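Local atomic coordinates of putative DNA-binding protein (PDB entry 3BS3), a protein that probably binds DNA through a helix-turn-helix domain of the XRE family, to which phage Cro and C1-type repressors also belong. Residues M11-K16 and C44-Q49; R27-Q32 and A59-V64. All blocks are in the same frame, centred on the assembly; numbering follows the deposited sequence. Where two conformers were deposited one is given.

Interaction 1: M11-K16 and C44-Q49; sequences MLNRIK and CSNKSQ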
HETATM    1  N   MSE A  11      -2.964   2.471  -9.454  1.00 43.54           N
HETATM    2  CA  MSE A  11      -1.674   2.073  -8.906  1.00 42.33           C
HETATM    3  C   MSE A  11      -1.666   0.569  -8.651  1.00 39.06           C
HETATM    4  O   MSE A  11      -2.541   0.010  -7.963  1.00 38.85           O
HETATM    5  CB  MSE A  11      -1.358   2.884  -7.638  1.00 42.34           C
HETATM    6  CG  MSE A  11      -0.138   2.443  -6.829  1.00 43.65           C
HETATM    7 SE   MSE A  11       0.280   3.839  -5.519  0.70 49.16          SE
HETATM    8  CE  MSE A  11      -1.430   3.898  -4.600  1.00 49.74           C
ATOM      9  N   LEU A  12      -0.672  -0.100  -9.230  1.00 34.38           N
ATOM     10  CA  LEU A  12      -0.569  -1.526  -9.064  1.00 30.50           C
ATOM     11  C   LEU A  12       0.789  -1.852  -8.482  1.00 28.06           C
ATOM     12  O   LEU A  12       1.573  -0.953  -8.162  1.00 26.50           O
ATOM     13  CB  LEU A  12      -0.792  -2.236 -10.405  1.00 30.87           C
ATOM     14  CG  LEU A  12      -2.103  -2.037 -11.174  1.00 34.01           C
ATOM     15  CD1 LEU A  12      -1.931  -2.587 -12.569  1.00 33.01           C
ATOM     16  CD2 LEU A  12      -3.313  -2.706 -10.471  1.00 34.82           C
ATOM     17  N   ASN A  13       1.055  -3.143  -8.305  1.00 25.75           N
ATOM     18  CA  ASN A  13       2.353  -3.543  -7.831  1.00 24.83           C
ATOM     19  C   ASN A  13       3.123  -4.325  -8.892  1.00 25.09           C
ATOM     20  O   ASN A  13       2.532  -4.833  -9.832  1.00 25.43           O
ATOM     21  CB  ASN A  13       2.227  -4.331  -6.520  1.00 24.89           C
ATOM     22  CG  ASN A  13       1.764  -5.766  -6.737  1.00 24.55           C
ATOM     23  OD1 ASN A  13       2.530  -6.601  -7.226  1.00 24.27           O
ATOM     24  ND2 ASN A  13       0.520  -6.063  -6.340  1.00 25.01           N
ATOM     25  N   ARG A  14       4.429  -4.414  -8.690  1.00 24.45           N
ATOM     26  CA  ARG A  14       5.334  -5.113  -9.616  1.00 25.59           C
ATOM     27  C   ARG A  14       5.926  -6.358  -8.997  1.00 26.45           C
ATOM     28  O   ARG A  14       6.981  -6.841  -9.436  1.00 26.05           O
ATOM     29  CB  ARG A  14       6.470  -4.168 -10.060  1.00 25.09           C
ATOM     30  CG  ARG A  14       6.009  -2.903 -10.698  1.00 26.48           C
ATOM     31  CD  ARG A  14       7.179  -2.097 -11.237  1.00 24.90           C
ATOM     32  NE  ARG A  14       7.872  -2.796 -12.331  1.00 23.57           N
ATOM     33  CZ  ARG A  14       9.111  -3.291 -12.246  1.00 24.36           C
ATOM     34  NH1 ARG A  14       9.802  -3.213 -11.111  1.00 25.25           N
ATOM     35  NH2 ARG A  14       9.667  -3.884 -13.301  1.00 24.09           N
ATOM     36  N   ILE A  15       5.267  -6.899  -7.968  1.00 25.20           N
ATOM     37  CA  ILE A  15       5.863  -8.021  -7.248  1.00 26.05           C
ATOM     38  C   ILE A  15       6.128  -9.214  -8.162  1.00 25.68           C
ATOM     39  O   ILE A  15       7.155  -9.874  -8.049  1.00 26.43           O
ATOM     40  CB  ILE A  15       5.007  -8.416  -6.002  1.00 25.29           C
ATOM     41  CG1 ILE A  15       5.056  -7.251  -5.003  1.00 25.98           C
ATOM     42  CG2 ILE A  15       5.543  -9.696  -5.377  1.00 27.55           C
ATOM     43  CD1 ILE A  15       3.989  -7.383  -3.897  1.00 26.28           C
ATOM     44  N   LYS A  16       5.229  -9.501  -9.103  1.00 25.20           N
ATOM     45  CA  LYS A  16       5.442 -10.669  -9.958  0.50 25.61           C
ATOM     46  C   LYS A  16       6.719 -10.518 -10.793  1.00 25.39           C
ATOM     47  O   LYS A  16       7.493 -11.471 -10.923  1.00 24.57           O
ATOM     48  CB  LYS A  16       4.234 -10.883 -10.863  0.50 25.85           C
ATOM     49  CG  LYS A  16       4.237 -12.231 -11.607  0.50 26.49           C
ATOM     50  CD  LYS A  16       3.057 -12.299 -12.570  0.50 30.14           C
ATOM     51  CE  LYS A  16       3.217 -11.287 -13.707  0.50 31.40           C
ATOM     52  NZ  LYS A  16       4.134 -11.749 -14.816  0.50 33.62           N
ATOM     53  N   CYS A  44       0.477 -10.924  -6.714  1.00 25.45           N
ATOM     54  CA  CYS A  44       1.259 -11.053  -7.963  1.00 26.34           C
ATOM     55  C   CYS A  44       0.389 -10.775  -9.183  1.00 25.74           C
ATOM     56  O   CYS A  44       0.831 -10.138 -10.159  1.00 25.57           O
ATOM     57  CB  CYS A  44       1.901 -12.430  -8.083  1.00 27.60           C
ATOM     58  SG  CYS A  44       3.330 -12.465  -7.062  1.00 33.50           S
ATOM     59  N   SER A  45      -0.851 -11.270  -9.145  1.00 25.72           N
ATOM     60  CA  SER A  45      -1.781 -11.069 -10.243  1.00 25.72           C
ATOM     61  C   SER A  45      -2.488  -9.712 -10.170  1.00 25.90           C
ATOM     62  O   SER A  45      -3.321  -9.392 -11.013  1.00 25.30           O
ATOM     63  CB  SER A  45      -2.817 -12.190 -10.243  1.00 26.68           C
ATOM     64  OG  SER A  45      -3.631 -12.086  -9.091  1.00 27.73           O
ATOM     65  N   ASN A  46      -2.158  -8.925  -9.146  1.00 25.20           N
ATOM     66  CA  ASN A  46      -2.813  -7.626  -8.909  1.00 25.36           C
ATOM     67  C   ASN A  46      -4.330  -7.716  -8.689  1.00 25.10           C
ATOM     68  O   ASN A  46      -5.087  -6.768  -9.004  1.00 26.27           O
ATOM     69  CB  ASN A  46      -2.464  -6.597 -10.005  1.00 25.20           C
ATOM     70  CG  ASN A  46      -1.127  -5.932  -9.747  1.00 27.10           C
ATOM     71  OD1 ASN A  46      -1.003  -5.093  -8.856  1.00 26.09           O
ATOM     72  ND2 ASN A  46      -0.118  -6.314 -10.522  1.00 26.69           N
ATOM     73  N   LYS A  47      -4.778  -8.877  -8.186  1.00 24.48           N
ATOM     74  CA  LYS A  47      -6.166  -9.076  -7.760  0.50 25.15           C
ATOM     75  C   LYS A  47      -6.429  -8.472  -6.385  1.00 25.05           C
ATOM     76  O   LYS A  47      -7.567  -8.117  -6.063  1.00 25.64           O
ATOM     77  CB  LYS A  47      -6.526 -10.565  -7.734  0.50 24.97           C
ATOM     78  CG  LYS A  47      -6.458 -11.250  -9.080  0.50 25.33           C
ATOM     79  CD  LYS A  47      -7.099 -12.626  -9.026  0.50 25.45           C
ATOM     80  CE  LYS A  47      -6.651 -13.482 -10.202  0.50 26.08           C
ATOM     81  NZ  LYS A  47      -7.525 -14.680 -10.349  0.50 25.09           N
ATOM     82  N   SER A  48      -5.375  -8.405  -5.576  1.00 25.12           N
ATOM     83  CA  SER A  48      -5.439  -7.699  -4.297  0.70 24.96           C
ATOM     84  C   SER A  48      -4.086  -7.039  -4.070  1.00 24.37           C
ATOM     85  O   SER A  48      -3.143  -7.259  -4.833  1.00 23.57           O
ATOM     86  CB  SER A  48      -5.777  -8.645  -3.150  0.70 24.79           C
ATOM     87  OG  SER A  48      -4.685  -9.499  -2.888  0.70 26.58           O
ATOM     88  N   GLN A  49      -3.998  -6.202  -3.037  1.00 23.72           N
ATOM     89  CA  GLN A  49      -2.797  -5.380  -2.862  1.00 23.62           C
ATOM     90  C   GLN A  49      -2.280  -5.395  -1.433  1.00 23.73           C
ATOM     91  O   GLN A  49      -3.082  -5.394  -0.490  1.00 23.72           O
ATOM     92  CB  GLN A  49      -3.116  -3.917  -3.261  1.00 23.22           C
ATOM     93  CG  GLN A  49      -3.589  -3.698  -4.695  1.00 23.64           C
ATOM     94  CD  GLN A  49      -2.528  -4.054  -5.729  1.00 22.81           C
ATOM     95  OE1 GLN A  49      -1.347  -4.138  -5.414  1.00 23.91           O
ATOM     96  NE2 GLN A  49      -2.959  -4.269  -6.969  1.00 25.12           N
TER
HETATM   97  O   HOH W   1       2.656  -8.142  -9.551  1.00 20.03           O
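Asn-13 and Asn-46 pair through two nearly straight hydrogen bonds. The backbone N of Asn-13 gives its hydrogen to OD1 of Asn-46 at 2.9 Å (178°), on a lone pair in the carbonyl plane, and ND2 of Asn-46 returns a bond of 3.1 Å to O of Asn-13, which lies within the Asn-46 amide plane. Asn-46 thus uses both halves of its amide on one residue, accepting from N and donating to O of Asn-13. Asn-13 ND2 donates to OE1 of Gln-49 at 2.8 Å, their amide planes 68° apart.

A second shell fixes these groups. NE2 of Gln-49 also donates to Asn-46 OD1, so two N-H groups grip that oxygen, and Asn-13 ND2 has a further acceptor in the carbonyl of Trp-43. Nearer the helix start, a water links Asn-13 OD1, Lys-16 N and Cys-44 O, while Ile-15 CG2 touches Cys-44 SG at 3.9 Å. Leu-52 of the second subunit packs on Asn-13.

With chi1 at 77°, Asn-13 sends OD1 forward to accept from Ile-15 N (2.9 Å), an Asx turn leading into helix 15-21. Asn-46, at positive phi, closes helix 37-44 in a Schellman motif.

Interaction 2: R27-Q32 and A59-V64; sequences RWLAEQ and AELLNV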
ATOM      1  N   ARG A  27       5.884 -19.152  -3.237  1.00 28.26           N
ATOM      2  CA  ARG A  27       5.961 -19.967  -2.020  0.50 28.51           C
ATOM      3  C   ARG A  27       7.016 -19.427  -1.062  1.00 28.17           C
ATOM      4  O   ARG A  27       6.772 -19.297   0.135  1.00 28.11           O
ATOM      5  CB  ARG A  27       6.282 -21.431  -2.353  0.50 28.74           C
ATOM      6  CG  ARG A  27       6.421 -22.312  -1.111  0.50 30.67           C
ATOM      7  CD  ARG A  27       7.683 -23.149  -1.161  0.50 34.95           C
ATOM      8  NE  ARG A  27       7.468 -24.461  -1.771  0.50 36.67           N
ATOM      9  CZ  ARG A  27       8.443 -25.285  -2.153  0.50 37.12           C
ATOM     10  NH1 ARG A  27       8.141 -26.457  -2.692  0.50 36.54           N
ATOM     11  NH2 ARG A  27       9.716 -24.939  -2.011  0.50 37.26           N
ATOM     12  N   TRP A  28       8.192 -19.109  -1.606  1.00 27.53           N
ATOM     13  CA  TRP A  28       9.272 -18.595  -0.789  1.00 27.48           C
ATOM     14  C   TRP A  28       8.849 -17.292  -0.114  1.00 27.72           C
ATOM     15  O   TRP A  28       9.035 -17.103   1.093  1.00 26.78           O
ATOM     16  CB  TRP A  28      10.525 -18.390  -1.652  1.00 29.17           C
ATOM     17  CG  TRP A  28      11.656 -17.815  -0.856  1.00 28.96           C
ATOM     18  CD1 TRP A  28      12.546 -18.511  -0.073  1.00 33.43           C
ATOM     19  CD2 TRP A  28      11.980 -16.435  -0.704  1.00 30.27           C
ATOM     20  NE1 TRP A  28      13.414 -17.642   0.535  1.00 33.29           N
ATOM     21  CE2 TRP A  28      13.102 -16.366   0.163  1.00 29.37           C
ATOM     22  CE3 TRP A  28      11.457 -15.248  -1.240  1.00 31.91           C
ATOM     23  CZ2 TRP A  28      13.703 -15.158   0.518  1.00 32.49           C
ATOM     24  CZ3 TRP A  28      12.064 -14.027  -0.882  1.00 34.21           C
ATOM     25  CH2 TRP A  28      13.169 -14.004  -0.006  1.00 31.16           C
ATOM     26  N   LEU A  29       8.245 -16.406  -0.896  1.00 26.36           N
ATOM     27  CA  LEU A  29       7.880 -15.096  -0.355  1.00 27.18           C
ATOM     28  C   LEU A  29       6.825 -15.248   0.745  1.00 27.21           C
ATOM     29  O   LEU A  29       6.923 -14.632   1.800  1.00 27.49           O
ATOM     30  CB  LEU A  29       7.395 -14.167  -1.469  1.00 27.02           C
ATOM     31  CG  LEU A  29       7.023 -12.753  -0.998  1.00 28.55           C
ATOM     32  CD1 LEU A  29       8.217 -12.042  -0.333  1.00 28.65           C
ATOM     33  CD2 LEU A  29       6.452 -11.921  -2.173  1.00 28.20           C
ATOM     34  N   ALA A  30       5.826 -16.085   0.488  1.00 26.80           N
ATOM     35  CA  ALA A  30       4.768 -16.350   1.461  1.00 27.63           C
ATOM     36  C   ALA A  30       5.367 -16.880   2.749  1.00 28.21           C
ATOM     37  O   ALA A  30       5.005 -16.410   3.826  1.00 28.32           O
ATOM     38  CB  ALA A  30       3.745 -17.334   0.891  1.00 28.07           C
ATOM     39  N   GLU A  31       6.290 -17.843   2.643  1.00 28.02           N
ATOM     40  CA  GLU A  31       6.936 -18.415   3.828  1.00 30.66           C
ATOM     41  C   GLU A  31       7.712 -17.356   4.617  1.00 30.41           C
ATOM     42  O   GLU A  31       7.606 -17.288   5.843  1.00 31.10           O
ATOM     43  CB  GLU A  31       7.814 -19.625   3.454  1.00 30.42           C
ATOM     44  CG  GLU A  31       6.961 -20.849   3.089  1.00 32.98           C
ATOM     45  CD  GLU A  31       7.735 -22.078   2.586  1.00 34.23           C
ATOM     46  OE1 GLU A  31       8.949 -21.994   2.295  1.00 40.63           O
ATOM     47  OE2 GLU A  31       7.082 -23.133   2.452  1.00 39.15           O
ATOM     48  N   GLN A  32       8.468 -16.515   3.912  1.00 30.67           N
ATOM     49  CA  GLN A  32       9.218 -15.442   4.574  1.00 31.92           C
ATOM     50  C   GLN A  32       8.326 -14.420   5.271  1.00 32.72           C
ATOM     51  O   GLN A  32       8.707 -13.842   6.290  1.00 33.85           O
ATOM     52  CB  GLN A  32      10.132 -14.731   3.578  1.00 31.65           C
ATOM     53  CG  GLN A  32      11.228 -15.621   3.071  1.00 33.64           C
ATOM     54  CD  GLN A  32      12.172 -16.032   4.184  1.00 37.66           C
ATOM     55  OE1 GLN A  32      12.713 -15.183   4.904  1.00 42.53           O
ATOM     56  NE2 GLN A  32      12.362 -17.321   4.339  1.00 38.22           N
ATOM     57  N   ALA A  59      10.068  -5.716  -0.202  1.00 27.02           N
ATOM     58  CA  ALA A  59      11.243  -5.069  -0.822  1.00 27.50           C
ATOM     59  C   ALA A  59      12.534  -5.468  -0.081  1.00 28.17           C
ATOM     60  O   ALA A  59      13.564  -5.764  -0.717  1.00 27.76           O
ATOM     61  CB  ALA A  59      11.052  -3.561  -0.844  1.00 28.52           C
ATOM     62  N   GLU A  60      12.468  -5.493   1.245  1.00 27.71           N
ATOM     63  CA  GLU A  60      13.626  -5.888   2.056  0.60 28.19           C
ATOM     64  C   GLU A  60      14.033  -7.314   1.695  1.00 27.93           C
ATOM     65  O   GLU A  60      15.230  -7.600   1.471  1.00 28.46           O
ATOM     66  CB  GLU A  60      13.318  -5.765   3.551  0.60 28.62           C
ATOM     67  CG  GLU A  60      13.293  -4.322   4.018  0.60 31.55           C
ATOM     68  CD  GLU A  60      12.678  -4.118   5.399  0.60 36.27           C
ATOM     69  OE1 GLU A  60      12.143  -5.078   6.005  0.60 38.11           O
ATOM     70  OE2 GLU A  60      12.725  -2.967   5.873  0.60 37.55           O
ATOM     71  N   LEU A  61      13.041  -8.196   1.606  1.00 26.82           N
ATOM     72  CA  LEU A  61      13.280  -9.619   1.291  1.00 26.99           C
ATOM     73  C   LEU A  61      13.847  -9.836  -0.115  1.00 28.04           C
ATOM     74  O   LEU A  61      14.650 -10.758  -0.320  1.00 28.75           O
ATOM     75  CB  LEU A  61      11.989 -10.428   1.451  1.00 27.32           C
ATOM     76  CG  LEU A  61      11.502 -10.629   2.883  1.00 27.08           C
ATOM     77  CD1 LEU A  61      10.124 -11.223   2.889  1.00 29.13           C
ATOM     78  CD2 LEU A  61      12.479 -11.541   3.656  1.00 27.70           C
ATOM     79  N   LEU A  62      13.440  -8.993  -1.066  1.00 27.92           N
ATOM     80  CA  LEU A  62      13.921  -9.100  -2.451  1.00 27.44           C
ATOM     81  C   LEU A  62      15.148  -8.235  -2.727  1.00 28.43           C
ATOM     82  O   LEU A  62      15.654  -8.223  -3.861  1.00 28.31           O
ATOM     83  CB  LEU A  62      12.796  -8.781  -3.443  1.00 27.75           C
ATOM     84  CG  LEU A  62      11.614  -9.751  -3.354  1.00 29.00           C
ATOM     85  CD1 LEU A  62      10.488  -9.312  -4.265  1.00 29.27           C
ATOM     86  CD2 LEU A  62      12.028 -11.201  -3.678  1.00 32.87           C
ATOM     87  N   ASN A  63      15.610  -7.505  -1.704  1.00 27.78           N
ATOM     88  CA  ASN A  63      16.772  -6.618  -1.836  1.00 28.65           C
ATOM     89  C   ASN A  63      16.599  -5.536  -2.897  1.00 28.70           C
ATOM     90  O   ASN A  63      17.527  -5.265  -3.698  1.00 29.12           O
ATOM     91  CB  ASN A  63      18.058  -7.417  -2.118  1.00 28.96           C
ATOM     92  CG  ASN A  63      18.379  -8.405  -1.009  1.00 31.47           C
ATOM     93  OD1 ASN A  63      18.253  -8.097   0.176  1.00 31.47           O
ATOM     94  ND2 ASN A  63      18.781  -9.608  -1.394  1.00 32.03           N
ATOM     95  N   VAL A  64      15.408  -4.924  -2.909  1.00 28.91           N
ATOM     96  CA  VAL A  64      15.146  -3.796  -3.809  1.00 28.76           C
ATOM     97  C   VAL A  64      14.572  -2.627  -3.015  1.00 28.84           C
ATOM     98  O   VAL A  64      14.094  -2.814  -1.881  1.00 28.39           O
ATOM     99  CB  VAL A  64      14.155  -4.162  -4.951  1.00 28.91           C
ATOM    100  CG1 VAL A  64      14.720  -5.294  -5.834  1.00 28.58           C
ATOM    101  CG2 VAL A  64      12.766  -4.566  -4.387  1.00 28.08           C
TER
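Leu-61 is the side chain on which three residues of helix 26-33 converge, and the apolar contacts account for most of the meeting. Its CD1 lies 3.6 Å from CB of Gln-32 and 3.8 Å from CD1 of Leu-29, so a single methyl fits between two side chains three residues apart, about one helical turn, on the facing helix. With chi1 at -71°, CG of Leu-61 stands opposite its own carbonyl carbon, and the branch reaches across to that helix. Leu-29, by contrast, has its CG trans to the backbone N (chi1 -179°), which carries CD1 over to Leu-61.

The indole of Trp-28 makes the aromatic part of the contact with the far end of its six-membered ring. CH2 comes to 4.0 Å from CB of Leu-61, and CZ3 to the same distance from CD2 of Leu-62, which approaches obliquely. The carbonyl O of Leu-61 lies 3.6 Å from CH2, at the ring edge and near its plane, where the positive rim of the indole would suit an oxygen. Over one face, CG of Gln-32 sits 3.5 Å above the plane, offset toward the rim, so the glutamine bridges the indole and Leu-61. Arg-24 adds a cation-pi interaction with the same ring.

The two segments exchange no hydrogen bonds. Gln-32 N to Trp-28 O is a routine helical bond, and that four-residue spacing puts Gln-32 CG over the indole.

Helices 26-33 and 37-44 are consistent with the XRE-family helix-turn-helix pair, and this contact packs helix 52-62 against the first of them. Helix 15-21 adjoins the interface, Ile-15 packing on Leu-29 and both Val-18 and Leu-19 on Leu-62, while Ile-40 of helix 37-44 also touches Leu-29.

From the N terminus, the chain passes through 11-16 into helix 15-21, then helix 26-33, which carries the first half of interaction 2. After helix 37-44 the loop at 44-49 returns to the start, and interaction 1 closes a loop enclosing 27 residues. Helix 52-62 then comes back to helix 26-33, where interaction 2 closes a second loop of 26 residues. The segments alternate, so the two closures cross. Interaction 1 ties the N-terminal arm to the end of helix 37-44; interaction 2 joins helices 26-33 and 52-62. Their centres lie 14 Å apart on opposite sides of the chain's centre, yet Ile-15 CG2 and Leu-29 CD2 meet at 4.0 Å.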